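PDB 6P74: OLD nuclease from Thermus scotoductus, which degrades linear or supercoiled double-stranded DNA exonucleolytically from 5' to 3', nicks and linearizes circular DNA, and has DNA-stimulated ATPase activity. Local coordinates for residues A[428-433]-A[458-463]; A[473-478]-A[513-518]. One frame throughout, in Å; residues are numbered along the deposited sequence.

Contact 1 of 2, residues A[428-433]-A[458-463]. With SM (samarium (III) ion), chain O.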
loop_
_atom_site.group_PDB
_atom_site.type_symbol
_atom_site.label_atom_id
_atom_site.label_comp_id
_atom_site.label_asym_id
_atom_site.label_seq_id
_atom_site.Cartn_x
_atom_site.Cartn_y
_atom_site.Cartn_z
ATOM N N VAL A 428 -5.543 40.152 -4.036
ATOM C CA VAL A 428 -6.865 40.758 -3.937
ATOM C C VAL A 428 -6.985 41.891 -4.966
ATOM O O VAL A 428 -6.090 42.745 -5.074
ATOM C CB VAL A 428 -7.126 41.309 -2.526
ATOM C CG1 VAL A 428 -8.527 41.852 -2.460
ATOM C CG2 VAL A 428 -6.900 40.244 -1.454
ATOM N N VAL A 429 -8.109 41.938 -5.683
ATOM C CA VAL A 429 -8.516 43.143 -6.411
ATOM C C VAL A 429 -9.921 43.496 -5.963
ATOM O O VAL A 429 -10.798 42.629 -5.936
ATOM C CB VAL A 429 -8.510 42.983 -7.946
ATOM C CG1 VAL A 429 -8.224 44.321 -8.613
ATOM C CG2 VAL A 429 -7.567 41.903 -8.397
ATOM N N HIS A 430 -10.159 44.774 -5.689
ATOM C CA HIS A 430 -11.517 45.224 -5.430
ATOM C C HIS A 430 -11.657 46.695 -5.828
ATOM O O HIS A 430 -10.670 47.415 -6.034
ATOM C CB HIS A 430 -11.880 45.007 -3.962
ATOM C CG HIS A 430 -11.105 45.876 -3.028
ATOM N ND1 HIS A 430 -11.451 47.183 -2.781
ATOM C CD2 HIS A 430 -9.981 45.638 -2.302
ATOM C CE1 HIS A 430 -10.590 47.707 -1.923
ATOM N NE2 HIS A 430 -9.690 46.790 -1.616
ATOM N N ASP A 431 -12.906 47.145 -5.900
ATOM C CA ASP A 431 -13.191 48.544 -6.203
ATOM C C ASP A 431 -13.008 49.417 -4.974
ATOM O O ASP A 431 -13.199 48.977 -3.839
ATOM C CB ASP A 431 -14.627 48.711 -6.736
ATOM C CG ASP A 431 -14.813 48.140 -8.154
ATOM O OD1 ASP A 431 -13.789 47.889 -8.809
ATOM O OD2 ASP A 431 -15.967 47.912 -8.603
ATOM N N GLU A 432 -12.661 50.684 -5.208
ATOM C CA GLU A 432 -12.620 51.632 -4.103
ATOM C C GLU A 432 -14.030 51.975 -3.627
ATOM O O GLU A 432 -14.317 51.928 -2.425
ATOM C CB GLU A 432 -11.867 52.890 -4.521
ATOM C CG GLU A 432 -11.658 53.925 -3.405
ATOM C CD GLU A 432 -11.210 55.275 -3.986
ATOM O OE1 GLU A 432 -11.265 55.415 -5.223
ATOM O OE2 GLU A 432 -10.820 56.200 -3.234
ATOM N N ASP A 433 -14.919 52.344 -4.555
ATOM C CA ASP A 433 -16.323 52.642 -4.240
ATOM C C ASP A 433 -16.479 53.873 -3.355
ATOM O O ASP A 433 -17.351 53.923 -2.490
ATOM C CB ASP A 433 -17.012 51.443 -3.605
ATOM C CG ASP A 433 -17.364 50.396 -4.630
ATOM O OD1 ASP A 433 -17.640 50.794 -5.782
ATOM O OD2 ASP A 433 -17.376 49.196 -4.304
ATOM N N GLU A 458 -13.447 52.298 5.399
ATOM C CA GLU A 458 -13.182 51.372 6.488
ATOM C C GLU A 458 -13.059 49.942 5.974
ATOM O O GLU A 458 -12.116 49.225 6.338
ATOM C CB GLU A 458 -14.295 51.489 7.524
ATOM C CG GLU A 458 -13.927 51.018 8.904
ATOM C CD GLU A 458 -15.159 50.713 9.744
ATOM O OE1 GLU A 458 -15.481 49.510 9.912
ATOM O OE2 GLU A 458 -15.813 51.679 10.206
ATOM N N LYS A 459 -13.998 49.513 5.114
ATOM C CA LYS A 459 -13.902 48.176 4.518
ATOM C C LYS A 459 -12.618 48.011 3.706
ATOM O O LYS A 459 -12.004 46.932 3.726
ATOM C CB LYS A 459 -15.100 47.885 3.616
ATOM C CG LYS A 459 -16.453 47.995 4.241
ATOM C CD LYS A 459 -17.497 47.646 3.229
ATOM C CE LYS A 459 -18.889 48.034 3.667
ATOM N NZ LYS A 459 -19.777 48.081 2.458
ATOM N N ASN A 460 -12.225 49.054 2.955
ATOM C CA ASN A 460 -10.989 49.004 2.187
ATOM C C ASN A 460 -9.780 48.886 3.110
ATOM O O ASN A 460 -8.814 48.193 2.784
ATOM C CB ASN A 460 -10.853 50.257 1.306
ATOM C CG ASN A 460 -11.938 50.347 0.265
ATOM O OD1 ASN A 460 -12.631 49.361 0.013
ATOM N ND2 ASN A 460 -12.095 51.543 -0.355
ATOM N N GLN A 461 -9.811 49.586 4.247
ATOM C CA GLN A 461 -8.713 49.546 5.204
ATOM C C GLN A 461 -8.619 48.189 5.888
ATOM O O GLN A 461 -7.515 47.707 6.159
ATOM C CB GLN A 461 -8.876 50.662 6.243
ATOM C CG GLN A 461 -7.710 50.783 7.197
ATOM C CD GLN A 461 -6.364 50.740 6.464
ATOM O OE1 GLN A 461 -5.548 49.843 6.701
ATOM N NE2 GLN A 461 -6.134 51.703 5.563
ATOM N N ARG A 462 -9.749 47.548 6.171
ATOM C CA ARG A 462 -9.669 46.235 6.803
ATOM C C ARG A 462 -9.068 45.203 5.854
ATOM O O ARG A 462 -8.248 44.374 6.271
ATOM C CB ARG A 462 -11.032 45.783 7.279
ATOM C CG ARG A 462 -11.657 46.608 8.399
ATOM C CD ARG A 462 -13.137 46.174 8.579
ATOM N NE ARG A 462 -13.163 44.757 8.935
ATOM C CZ ARG A 462 -12.923 44.271 10.160
ATOM N NH1 ARG A 462 -12.664 45.091 11.175
ATOM N NH2 ARG A 462 -12.945 42.956 10.379
ATOM N N ILE A 463 -9.426 45.268 4.568
ATOM C CA ILE A 463 -8.829 44.368 3.586
ATOM C C ILE A 463 -7.321 44.582 3.519
ATOM O O ILE A 463 -6.539 43.632 3.387
ATOM C CB ILE A 463 -9.506 44.565 2.213
ATOM C CG1 ILE A 463 -10.857 43.849 2.210
ATOM C CG2 ILE A 463 -8.609 44.023 1.101
ATOM C CD1 ILE A 463 -11.821 44.359 1.145
HETATM SM SM SM O . -18.139 46.991 -8.533
HETATM O O HOH W 1 -7.719 47.968 0.243
HETATM O O HOH W 2 -18.571 49.429 -7.755
#
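His430 and Asn460 meet because each turns inward at its first torsion: the imidazole sits between its backbone N and carbonyl carbon (chi1 67°), while CG of Asn460 stands anti to the carbonyl carbon (chi1 -64°) and sends the amide back to the strand. ND2 then donates to Glu432 O at 3.1 Å, nearly straight at 177°, in the plane of both the amide and the acceptor carbonyl and on one of its lone pairs. OD1 comes to 3.3 Å from His430 CE1, approaching the ring obliquely; its hydrogen-bond donor is Lys409 NZ, from helix 409-422. With both ends of the amide engaged, its rotation is fixed.

The imidazole is held at two corners as well. ND1 donates to Asp431 O at 2.7 Å, with the acceptor close to the ring plane, and Lys409 reaches this same oxygen. NE2 lies 3.0 Å from water 1, which sits at the ring edge and donates to Asn460 O, joining histidine to helix backbone. Over one ring face comes Ile463, whose CD1 is 4.1 Å from His430 CD2 and offset toward the rim. Ile463 CG2 touches both His430 CD2 and Val428 CG1, the latter in purely apolar packing.

While His430 faces helix 458-463, the next residue turns from it. Asp431 OD2 binds samarium at 2.4 Å, its OD1 accepts a hydrogen bond from Leu479 N, and Glu480 also ligates the ion. Water 2, a further ligand, hydrogen-bonds to Asp433 OD1. Asp431 and Asp433 form the DxD motif of a Toprim fold, at the C-terminal end of a parallel strand; together with Glu377 they probably bind the first of two divalent cations.

Contact 2 of 2, residues A[473-478]-A[513-518]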
loop_
_atom_site.group_PDB
_atom_site.type_symbol
_atom_site.label_atom_id
_atom_site.label_comp_id
_atom_site.label_asym_id
_atom_site.label_seq_id
_atom_site.Cartn_x
_atom_site.Cartn_y
_atom_site.Cartn_z
ATOM N N PHE A 473 -4.812 45.260 -4.899
ATOM C CA PHE A 473 -4.956 46.233 -5.978
ATOM C C PHE A 473 -6.343 46.865 -5.901
ATOM O O PHE A 473 -7.339 46.155 -5.746
ATOM C CB PHE A 473 -4.723 45.555 -7.332
ATOM C CG PHE A 473 -3.321 45.024 -7.491
ATOM C CD1 PHE A 473 -2.911 43.892 -6.802
ATOM C CD2 PHE A 473 -2.393 45.703 -8.257
ATOM C CE1 PHE A 473 -1.607 43.422 -6.904
ATOM C CE2 PHE A 473 -1.088 45.227 -8.389
ATOM C CZ PHE A 473 -0.695 44.082 -7.717
ATOM N N VAL A 474 -6.415 48.193 -6.001
ATOM C CA VAL A 474 -7.686 48.885 -5.846
ATOM C C VAL A 474 -8.050 49.559 -7.161
ATOM O O VAL A 474 -7.303 50.408 -7.655
ATOM C CB VAL A 474 -7.659 49.902 -4.704
ATOM C CG1 VAL A 474 -9.042 50.522 -4.586
ATOM C CG2 VAL A 474 -7.243 49.202 -3.363
ATOM N N VAL A 475 -9.200 49.189 -7.723
ATOM C CA VAL A 475 -9.706 49.866 -8.919
ATOM C C VAL A 475 -10.465 51.116 -8.487
ATOM O O VAL A 475 -11.482 51.018 -7.797
ATOM C CB VAL A 475 -10.609 48.945 -9.750
ATOM C CG1 VAL A 475 -11.031 49.698 -11.024
ATOM C CG2 VAL A 475 -9.896 47.666 -10.097
ATOM N N GLN A 476 -9.970 52.289 -8.892
ATOM C CA GLN A 476 -10.492 53.618 -8.537
ATOM C C GLN A 476 -11.239 54.230 -9.712
ATOM O O GLN A 476 -10.632 54.412 -10.782
ATOM C CB GLN A 476 -9.333 54.546 -8.170
ATOM C CG GLN A 476 -8.378 53.984 -7.164
ATOM C CD GLN A 476 -7.491 55.066 -6.622
ATOM O OE1 GLN A 476 -6.436 55.341 -7.181
ATOM N NE2 GLN A 476 -7.936 55.725 -5.556
ATOM N N PRO A 477 -12.507 54.625 -9.560
ATOM C CA PRO A 477 -13.328 54.388 -8.375
ATOM C C PRO A 477 -13.919 52.990 -8.368
ATOM O O PRO A 477 -14.258 52.514 -7.293
ATOM C CB PRO A 477 -14.441 55.432 -8.483
ATOM C CG PRO A 477 -14.534 55.738 -9.971
ATOM C CD PRO A 477 -13.105 55.636 -10.464
ATOM N N SER A 478 -14.035 52.351 -9.532
ATOM C CA SER A 478 -14.625 51.014 -9.613
ATOM C C SER A 478 -14.350 50.434 -10.988
ATOM O O SER A 478 -14.114 51.172 -11.946
ATOM C CB SER A 478 -16.138 51.050 -9.388
ATOM O OG SER A 478 -16.748 51.800 -10.434
ATOM N N ARG A 513 -5.646 49.754 -14.989
ATOM C CA ARG A 513 -4.319 49.220 -14.700
ATOM C C ARG A 513 -4.242 48.379 -13.434
ATOM O O ARG A 513 -3.615 47.310 -13.482
ATOM C CB ARG A 513 -3.325 50.387 -14.627
ATOM C CG ARG A 513 -1.941 50.002 -14.119
ATOM C CD ARG A 513 -1.059 51.237 -13.927
ATOM N NE ARG A 513 -0.723 51.857 -15.204
ATOM C CZ ARG A 513 -0.365 53.128 -15.318
ATOM N NH1 ARG A 513 -0.335 53.892 -14.229
ATOM N NH2 ARG A 513 -0.059 53.638 -16.502
ATOM N N PRO A 514 -4.829 48.768 -12.296
ATOM C CA PRO A 514 -4.695 47.917 -11.103
ATOM C C PRO A 514 -5.337 46.557 -11.293
ATOM O O PRO A 514 -4.875 45.578 -10.694
ATOM C CB PRO A 514 -5.371 48.750 -9.994
ATOM C CG PRO A 514 -5.317 50.211 -10.561
ATOM C CD PRO A 514 -5.644 49.958 -12.003
ATOM N N PHE A 515 -6.351 46.457 -12.166
ATOM C CA PHE A 515 -6.989 45.171 -12.413
ATOM C C PHE A 515 -6.073 44.260 -13.208
ATOM O O PHE A 515 -5.890 43.097 -12.849
ATOM C CB PHE A 515 -8.323 45.356 -13.141
ATOM C CG PHE A 515 -9.249 44.181 -13.005
ATOM C CD1 PHE A 515 -9.882 43.916 -11.805
ATOM C CD2 PHE A 515 -9.495 43.353 -14.064
ATOM C CE1 PHE A 515 -10.735 42.825 -11.664
ATOM C CE2 PHE A 515 -10.351 42.267 -13.929
ATOM C CZ PHE A 515 -10.959 41.994 -12.717
ATOM N N VAL A 516 -5.480 44.762 -14.297
ATOM C CA VAL A 516 -4.646 43.842 -15.058
ATOM C C VAL A 516 -3.319 43.600 -14.324
ATOM O O VAL A 516 -2.779 42.489 -14.371
ATOM C CB VAL A 516 -4.482 44.296 -16.543
ATOM C CG1 VAL A 516 -5.375 45.454 -16.896
ATOM C CG2 VAL A 516 -3.051 44.528 -16.955
ATOM N N GLU A 517 -2.807 44.585 -13.579
ATOM C CA GLU A 517 -1.605 44.313 -12.805
ATOM C C GLU A 517 -1.863 43.281 -11.709
ATOM O O GLU A 517 -0.995 42.436 -11.445
ATOM C CB GLU A 517 -1.027 45.613 -12.241
ATOM C CG GLU A 517 0.289 45.975 -12.919
ATOM C CD GLU A 517 1.221 44.766 -13.038
ATOM O OE1 GLU A 517 1.679 44.488 -14.177
ATOM O OE2 GLU A 517 1.514 44.110 -11.997
ATOM N N ALA A 518 -3.044 43.301 -11.081
ATOM C CA ALA A 518 -3.383 42.229 -10.146
ATOM C C ALA A 518 -3.250 40.862 -10.809
ATOM O O ALA A 518 -2.686 39.919 -10.221
ATOM C CB ALA A 518 -4.799 42.415 -9.605
#
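Phe473 lays its side chain along the first turn of helix 513-518, and every atom of it finds a partner there. CB rests 3.4 Å from Pro514 O, the carbonyl that already accepts the helical bond from Ala518 N. With CG anti to the carbonyl carbon (chi1 -64°), the ring swings out over the helix, and CG comes to 3.7 Å from Ala518 CB. The two ring flanks then diverge: CD1 lies 3.8 Å from Ala518 CA, whereas CD2 lies 3.5 Å from Pro514 O, which approaches the ring obliquely. Farther out, Phe473 CE2 is 3.8 Å from Ala518 N and has Glu517 CB as a second neighbour, while CE1 stays near Ala518 CA. At the tip, CZ stands over both Ala518 CA and Glu517 O. Over the ring centre the contact is a CH-pi interaction, Ala518 CA lying only 9° off the ring normal, so the ring is seated squarely on the helix backbone.

No hydrogen bond crosses between the segments. Pro514 packs against the strand backbone, its CB 3.5 Å from Val474 O, and Val475 CG2 packs obliquely against Phe515 CD1 at 4.1 Å.

Strand 473-475 and helix 513-518 run roughly antiparallel, at 147°. Strand 472-475 is outermost in the four-stranded parallel Toprim sheet, hydrogen-bonded to strand 426-431. Helix 513-523 covers a sheet face, where Phe515 and Ala518 also touch Val429, and Phe515 extends to Ala384, Ala385 and Leu388 of helix 379-391, its neighbour on that face.

From the N terminus, strand 426-431 comes first, and contact 1 closes a 24-residue excursion through the loop that follows the DxD aspartates and the first 15 residues of helix 443-467. The chain then turns directly into strand 472-475, giving a beta-alpha-beta unit whose two strands pair in parallel, with a hydrogen bond between Val428 O and Phe473 N. Contact 2 opens there and closes over a further 34 residues at helix 513-523. The two loops run in series, neither nested nor crossed. Their helices lie on opposite faces of one Toprim sheet, and where the strands end the segments meet again: Asp431 packs against Ser478, and Asp433 N probably hydrogen-bonds to Pro477 O.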